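PDB 3G87: malonyl CoA-acyl carrier protein transacylase from Burkholderia pseudomallei, which probably transfers the malonyl group of malonyl-CoA to the thiol of holo-acyl carrier protein, releasing coenzyme A. Local coordinates for residues G41-I44 against R45-C48; R117-L120 against M121-A124; P168-E171 against I172-E176; S192-F195 against H196-F199. All blocks are in the same frame, centred on the assembly; numbering follows the deposited sequence.

Contact 1: G41-I44 against R45-C48; sequences GYSI and RALC
Ser43 and Ala46 meet where the chain turns into helix 44-50, and the backbone bonds Leu47 N to Ser43 O (3.3 Å) and Cys48 N to Ile44 O (3.1 Å) wind the first turn. Ser43 is the N-cap. With its OG set anti to the backbone N (chi1 -177°), the hydroxyl reaches forward to the first turn and accepts a weak but fairly straight bond from Ala46 N, at 3.3 Å. That bond occupies an amide N-H which the opening turn would otherwise leave without a carbonyl. The methylene of Ser43 lies against the methyl of Ala46, CB to CB 3.7 Å, giving the cap an apolar side as well.

A second cluster forms round Leu47. Its CD2 methyl comes up obliquely to the Tyr42 ring, 3.8 Å from CE1, so the residue just before the cap is packed against the first turn. From another side the CD1 methyl of Ile44 approaches the same Leu47 CD2 and also the sulfur of Cys48, with CD1 to SG at 4.1 Å. In Ile44, CG1 stands anti to the nitrogen, and the bend at chi2 (59°) then brings CD1 to these two side chains.

Around this local unit, Asp37 of helix 30-40 accepts a hydrogen bond from Ile44 N. Helix 59-81 supplies Pro64 against Tyr42, Val68 against Ile44, and Ala65 and Val69 against Cys48, while Phe26 of helix 25-28 touches Ile44, Arg45 and Cys48; the capped turn is thus wedged among three helices.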
# COMPACT_ATOMS: atom_id res chain seq x y z
N GLY A 41 -4.33 18.37 12.08
CA GLY A 41 -5.26 19.47 12.28
C GLY A 41 -6.70 18.99 12.37
O GLY A 41 -7.62 19.78 12.23
N TYR A 42 -6.92 17.70 12.64
CA TYR A 42 -8.26 17.18 12.93
C TYR A 42 -8.14 15.92 13.76
O TYR A 42 -7.02 15.41 13.96
CB TYR A 42 -9.03 16.92 11.63
CG TYR A 42 -8.36 15.99 10.65
CD1 TYR A 42 -8.33 14.60 10.90
CD2 TYR A 42 -7.79 16.48 9.48
CE1 TYR A 42 -7.74 13.72 10.03
CE2 TYR A 42 -7.20 15.62 8.60
CZ TYR A 42 -7.17 14.22 8.88
OH TYR A 42 -6.59 13.33 8.00
N SER A 43 -9.25 15.40 14.27
CA SER A 43 -9.16 14.23 15.13
C SER A 43 -9.02 12.97 14.30
O SER A 43 -9.89 12.66 13.50
CB SER A 43 -10.39 14.10 16.03
OG SER A 43 -10.25 12.97 16.92
N ILE A 44 -7.93 12.24 14.48
CA ILE A 44 -7.71 11.03 13.75
C ILE A 44 -8.69 9.95 14.24
O ILE A 44 -9.13 9.07 13.47
CB ILE A 44 -6.19 10.61 13.86
CG1 ILE A 44 -5.87 9.42 12.96
CG2 ILE A 44 -5.80 10.23 15.26
CD1 ILE A 44 -6.14 9.60 11.46
N ARG A 45 -9.05 10.02 15.53
CA ARG A 45 -9.90 8.98 16.13
C ARG A 45 -11.31 9.13 15.60
O ARG A 45 -11.96 8.13 15.32
CB ARG A 45 -9.89 9.05 17.68
CG ARG A 45 -10.73 7.90 18.29
CD ARG A 45 -11.07 8.17 19.76
NE ARG A 45 -11.73 7.01 20.34
CZ ARG A 45 -13.01 6.72 20.22
NH1 ARG A 45 -13.83 7.55 19.59
NH2 ARG A 45 -13.46 5.57 20.77
N ALA A 46 -11.79 10.37 15.52
CA ALA A 46 -13.11 10.65 15.00
C ALA A 46 -13.19 10.16 13.55
O ALA A 46 -14.14 9.47 13.19
CB ALA A 46 -13.39 12.14 15.07
N LEU A 47 -12.20 10.48 12.74
CA LEU A 47 -12.23 10.13 11.31
C LEU A 47 -12.34 8.62 11.18
O LEU A 47 -13.13 8.10 10.36
CB LEU A 47 -10.96 10.67 10.63
CG LEU A 47 -10.63 10.14 9.20
CD1 LEU A 47 -11.60 10.67 8.12
CD2 LEU A 47 -9.23 10.48 8.78
N CYS A 48 -11.55 7.91 12.01
CA CYS A 48 -11.49 6.42 11.99
C CYS A 48 -12.67 5.62 12.60
O CYS A 48 -13.21 4.63 11.98
CB CYS A 48 -10.15 5.94 12.59
SG CYS A 48 -8.65 6.31 11.57

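Contact 2: R117-L120 against M121-A124; sequences RAEL and MSQA
Arg117 and Met121 stand one turn apart on helix 107-123 of the acyltransferase domain, and their side chains lie together as an i to i+4 pair. Arg117 is extended from CG to NE, while Met121 bends at its last torsion (chi3 52°). The sulfur SD comes to rest 3.8 Å above one face of the guanidinium, displaced toward the rim, and also lies 3.8 Å from Arg117 CG. The polar end of Arg117 is directed elsewhere: NH2 is hydrogen-bonded to Ser92 OG, in what appears to be the nucleophile elbow, and more weakly to Gln244. One face of the guanidinium thus carries the sulfur while NH2 is held by a residue beyond this helix.

On another flank, side-chain and backbone bonds together close the last turn. Ser122 folds its hydroxyl back as a donor to Glu119 O, OG to O 2.9 Å. Gln123 N bonds mainly to Leu120 O (3.0 Å), keeping only a weak bond to Glu119 O (3.5 Å) as the helix runs out. Leu120 meanwhile packs on Ala203, Ala206 and Phe207 of helix 201-211. Glu119 is bent at chi2, and its side chain crosses that of Gln123 at about a right angle, carboxylate and amide planes 58° apart. Gln123 NE2 donates to the anti lone pair of Glu119 OE2 at 2.9 Å, and that oxygen lies almost within the amide plane.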
# COMPACT_ATOMS: atom_id res chain seq x y z
N ARG A 117 1.82 13.21 0.74
CA ARG A 117 1.53 12.23 -0.27
C ARG A 117 0.05 12.15 -0.61
O ARG A 117 -0.33 12.14 -1.72
CB ARG A 117 2.08 10.86 0.12
CG ARG A 117 1.81 9.77 -0.86
CD ARG A 117 2.12 8.46 -0.30
NE ARG A 117 2.39 7.42 -1.25
CZ ARG A 117 1.61 6.39 -1.47
NH1 ARG A 117 0.47 6.31 -0.85
NH2 ARG A 117 1.95 5.48 -2.30
N ALA A 118 -0.76 12.14 0.42
CA ALA A 118 -2.17 11.98 0.32
C ALA A 118 -2.82 13.20 -0.25
O ALA A 118 -3.67 13.09 -1.07
CB ALA A 118 -2.77 11.60 1.65
N GLU A 119 -2.38 14.37 0.17
CA GLU A 119 -2.83 15.63 -0.44
C GLU A 119 -2.52 15.70 -1.92
O GLU A 119 -3.44 15.99 -2.70
CB GLU A 119 -2.24 16.84 0.29
CG GLU A 119 -2.52 18.15 -0.40
CD GLU A 119 -4.02 18.45 -0.60
OE1 GLU A 119 -4.83 18.04 0.24
OE2 GLU A 119 -4.39 19.12 -1.60
N LEU A 120 -1.27 15.43 -2.34
CA LEU A 120 -0.96 15.51 -3.78
C LEU A 120 -1.75 14.48 -4.61
O LEU A 120 -2.33 14.79 -5.69
CB LEU A 120 0.54 15.36 -4.07
CG LEU A 120 1.44 16.38 -3.40
CD1 LEU A 120 2.86 15.81 -3.24
CD2 LEU A 120 1.45 17.70 -4.17
N MET A 121 -1.77 13.23 -4.14
CA MET A 121 -2.48 12.23 -4.88
C MET A 121 -3.96 12.61 -5.03
O MET A 121 -4.55 12.39 -6.09
CB MET A 121 -2.29 10.85 -4.27
CG MET A 121 -0.91 10.28 -4.59
SD MET A 121 -0.56 8.78 -3.67
CE MET A 121 -2.02 7.71 -3.99
N SER A 122 -4.55 13.24 -4.04
CA SER A 122 -5.91 13.75 -4.13
C SER A 122 -6.23 14.83 -5.15
O SER A 122 -7.34 15.01 -5.47
CB SER A 122 -6.43 14.14 -2.76
OG SER A 122 -6.26 15.48 -2.46
N GLN A 123 -5.23 15.52 -5.63
CA GLN A 123 -5.34 16.55 -6.64
C GLN A 123 -5.50 16.01 -8.03
O GLN A 123 -6.01 16.69 -8.86
CB GLN A 123 -4.12 17.49 -6.58
CG GLN A 123 -4.02 18.26 -5.31
CD GLN A 123 -2.73 18.94 -5.03
OE1 GLN A 123 -1.90 19.07 -5.86
NE2 GLN A 123 -2.60 19.43 -3.87
N ALA A 124 -5.06 14.79 -8.28
CA ALA A 124 -5.27 14.11 -9.54
C ALA A 124 -6.73 14.05 -9.92
O ALA A 124 -7.50 13.51 -9.22
CB ALA A 124 -4.70 12.71 -9.49

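Contact 3: P168-E171 against I172-E176; sequences PAHE and IARAE
His170 and Arg174, a turn apart on helix 169-175, bring their flat groups together at right angles, the imidazole and guanidinium planes being 90° apart. Arg174 NE lies at the edge of the imidazole, in its plane, and His170 CG lies at the edge of the guanidinium, in that group's plane. The nearest atoms of the two groups are His170 ND1 and Arg174 NH2, at 3.2 Å. The placement of the arginine is doubtful, however, because its CG sits too close to His170 O in the model.

Beneath this polar surface the backbone is bonded as an ordinary alpha-helix. Ile172 N donates to Pro168 O at 3.0 Å, nearly straight, and Ala173 N to Ala169 O at 2.8 Å; Ala175 N follows with Glu171 O at 2.9 Å. Pro168 occupies the N-cap, its carbonyl receiving the first bond.

The buried face carries Ile172 onto Ala128 and Ala130 of strand 127-133, while Glu171 OE1 is gripped by Thr152 OG1 and Asp151 N. The whole forms a short helix following directly from strand 162-168 and lying on the antiparallel sheet of the smaller, ferredoxin-like subdomain, an arrangement characteristic of malonyl-CoA:ACP transacylases.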
# COMPACT_ATOMS: atom_id res chain seq x y z
N PRO A 168 -7.03 6.86 -17.57
CA PRO A 168 -8.12 7.83 -17.61
C PRO A 168 -9.46 7.20 -17.33
O PRO A 168 -9.71 6.10 -17.73
CB PRO A 168 -8.06 8.37 -19.02
CG PRO A 168 -6.81 8.00 -19.51
CD PRO A 168 -6.38 6.76 -18.86
N ALA A 169 -10.29 7.91 -16.62
CA ALA A 169 -11.59 7.44 -16.17
C ALA A 169 -12.43 6.76 -17.25
O ALA A 169 -13.02 5.69 -17.03
CB ALA A 169 -12.37 8.63 -15.54
N HIS A 170 -12.50 7.36 -18.43
CA HIS A 170 -13.30 6.80 -19.52
C HIS A 170 -12.77 5.45 -20.04
O HIS A 170 -13.57 4.55 -20.36
CB HIS A 170 -13.50 7.84 -20.62
CG HIS A 170 -12.27 8.15 -21.41
ND1 HIS A 170 -11.95 7.49 -22.58
CD2 HIS A 170 -11.30 9.09 -21.22
CE1 HIS A 170 -10.81 7.99 -23.07
NE2 HIS A 170 -10.40 8.95 -22.26
N GLU A 171 -11.45 5.29 -20.01
CA GLU A 171 -10.78 4.05 -20.44
C GLU A 171 -11.06 3.02 -19.43
O GLU A 171 -11.48 1.88 -19.74
CB GLU A 171 -9.29 4.24 -20.62
CG GLU A 171 -8.95 5.06 -21.87
CD GLU A 171 -7.47 5.01 -22.33
OE1 GLU A 171 -6.62 4.33 -21.70
OE2 GLU A 171 -7.15 5.67 -23.35
N ILE A 172 -10.90 3.40 -18.17
CA ILE A 172 -11.21 2.44 -17.13
C ILE A 172 -12.70 2.04 -17.27
O ILE A 172 -13.05 0.87 -17.09
CB ILE A 172 -10.86 2.96 -15.72
CG1 ILE A 172 -9.32 3.01 -15.51
CG2 ILE A 172 -11.56 2.13 -14.69
CD1 ILE A 172 -8.56 1.64 -15.31
N ALA A 173 -13.56 2.99 -17.58
CA ALA A 173 -14.97 2.77 -17.77
C ALA A 173 -15.26 1.80 -18.92
O ALA A 173 -15.94 0.84 -18.77
CB ALA A 173 -15.63 4.09 -18.01
N ARG A 174 -14.65 2.05 -20.07
CA ARG A 174 -14.74 1.12 -21.20
C ARG A 174 -14.18 -0.25 -20.98
O ARG A 174 -14.60 -1.14 -21.61
CB ARG A 174 -14.21 1.71 -22.47
CG ARG A 174 -14.37 3.13 -22.50
CD ARG A 174 -14.78 3.71 -23.78
NE ARG A 174 -14.56 5.13 -23.67
CZ ARG A 174 -15.19 6.10 -24.32
NH1 ARG A 174 -16.15 5.87 -25.19
NH2 ARG A 174 -14.82 7.34 -24.06
N ALA A 175 -13.23 -0.41 -20.08
CA ALA A 175 -12.66 -1.69 -19.76
C ALA A 175 -13.64 -2.64 -19.16
O ALA A 175 -13.49 -3.81 -19.35
CB ALA A 175 -11.49 -1.55 -18.85
N GLU A 176 -14.62 -2.13 -18.44
CA GLU A 176 -15.60 -2.98 -17.79
C GLU A 176 -16.13 -4.06 -18.68
O GLU A 176 -16.15 -5.19 -18.34
CB GLU A 176 -16.78 -2.22 -17.19
CG GLU A 176 -17.89 -3.15 -16.76
CD GLU A 176 -18.80 -2.62 -15.67
OE1 GLU A 176 -18.92 -3.24 -14.63
OE2 GLU A 176 -19.45 -1.63 -15.88

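Contact 4: S192-F195 against H196-F199; sequences SGAF and HSKF
Ala194 and Ser197 hold together the loop that carries His196, and the side chains here leave it in different directions. Ser197 has OG between its backbone N and carbonyl carbon (chi1 78°), which brings the hydroxyl back to Ala194. It donates to Ala194 O at 2.8 Å from above the carbonyl plane, and Ser197 OG itself accepts from Phe199 N at 3.2 Å, completing an ST turn. One hydroxyl thus joins the inverse gamma turn centred on Ala194 to the 3-10 turn that begins at Lys198.

The methyl of Ala194 faces the same hydroxyl, CB to OG 3.6 Å, and also meets the Phe199 ring obliquely at CD2, 4.0 Å away. Lys198 CG covers one face of that ring, near its rim, while the lysine amine goes on to a salt bridge with Asp151. Phe195 turns elsewhere: Gly193 O sits 3.9 Å above one face of its ring, again toward the rim, and the side chain packs on Met121 of helix 107-123.

The His196 side chain engages partners beyond the loop. Its backbone has positive phi (63°), and the ring meets Phe195 only loosely, CD2 lying 4.2 Å from Phe195 CB. NE2 is bonded to Ser92 OG and ND1, weakly, to the carbonyls of Gln244 and Ser247. The histidine-serine pair is consistent with the catalytic dyad of this family, in which the histidine activates the nucleophilic serine; the Ser197 hydroxyl, donor in one hydrogen bond and acceptor in another, would hold the loop next to His196 in shape.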
# COMPACT_ATOMS: atom_id res chain seq x y z
N SER A 192 -10.32 9.18 -7.90
CA SER A 192 -10.43 10.13 -9.00
C SER A 192 -9.04 10.24 -9.66
O SER A 192 -8.78 11.09 -10.58
CB SER A 192 -10.86 11.49 -8.41
OG SER A 192 -11.49 12.34 -9.35
N GLY A 193 -8.15 9.34 -9.19
CA GLY A 193 -6.80 9.24 -9.71
C GLY A 193 -6.42 7.87 -10.26
O GLY A 193 -6.82 6.83 -9.76
N ALA A 194 -5.62 7.92 -11.30
CA ALA A 194 -5.03 6.75 -11.91
C ALA A 194 -3.74 6.58 -11.13
O ALA A 194 -2.70 7.08 -11.56
CB ALA A 194 -4.73 7.08 -13.34
N PHE A 195 -3.82 5.91 -9.98
CA PHE A 195 -2.70 5.82 -9.06
C PHE A 195 -1.73 4.80 -9.60
O PHE A 195 -2.14 3.84 -10.25
CB PHE A 195 -3.13 5.45 -7.64
CG PHE A 195 -3.98 6.52 -6.94
CD1 PHE A 195 -3.93 7.88 -7.36
CD2 PHE A 195 -4.82 6.19 -5.86
CE1 PHE A 195 -4.71 8.88 -6.74
CE2 PHE A 195 -5.62 7.19 -5.23
CZ PHE A 195 -5.55 8.53 -5.66
N HIS A 196 -0.47 5.04 -9.33
CA HIS A 196 0.60 4.14 -9.68
C HIS A 196 0.71 3.96 -11.18
O HIS A 196 0.81 2.86 -11.65
CB HIS A 196 0.48 2.80 -8.92
CG HIS A 196 0.76 2.92 -7.45
ND1 HIS A 196 2.01 3.16 -6.95
CD2 HIS A 196 -0.06 2.90 -6.39
CE1 HIS A 196 1.95 3.27 -5.65
NE2 HIS A 196 0.71 3.13 -5.29
N SER A 197 0.61 5.08 -11.88
CA SER A 197 0.73 5.18 -13.34
C SER A 197 1.44 6.51 -13.65
O SER A 197 1.77 7.27 -12.73
CB SER A 197 -0.64 5.18 -14.04
OG SER A 197 -1.27 6.48 -13.95
N LYS A 198 1.64 6.78 -14.93
CA LYS A 198 2.29 8.02 -15.41
C LYS A 198 1.54 9.30 -15.07
O LYS A 198 2.12 10.37 -15.15
CB LYS A 198 2.47 7.98 -16.93
CG LYS A 198 1.13 7.87 -17.73
CD LYS A 198 1.40 7.90 -19.26
CE LYS A 198 0.20 7.31 -20.01
NZ LYS A 198 0.36 7.33 -21.51
N PHE A 199 0.25 9.21 -14.75
CA PHE A 199 -0.51 10.40 -14.36
C PHE A 199 -0.07 10.96 -13.00
O PHE A 199 -0.28 12.14 -12.73
CB PHE A 199 -2.04 10.19 -14.52
CG PHE A 199 -2.43 9.86 -15.96
CD1 PHE A 199 -2.53 10.88 -16.92
CD2 PHE A 199 -2.59 8.54 -16.38
CE1 PHE A 199 -2.83 10.59 -18.27
CE2 PHE A 199 -2.89 8.25 -17.72
CZ PHE A 199 -3.02 9.29 -18.66

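How the contacts relate
Contacts 2 and 4 meet at the probable active site, their centres about 10 Å apart: Arg117 NH2 lies 4.0 Å from His196 NE2, and both side chains bond Ser92, so that one helix and one loop address the same hydroxyl. Phe195 CE1 also packs on Met121 O at 3.6 Å. Contact 3 touches contact 4 only, Pro168 CD to Phe199 CE2 4.0 Å with centres about 13 Å apart, and its nearest atoms stay about 9 Å from contact 2. Contact 1 stands apart, its nearest atoms about 8 Å from contact 2 and about 24 Å from contact 3. In space, though not in chain order, contacts 2 and 4 lie between contact 1 and contact 3.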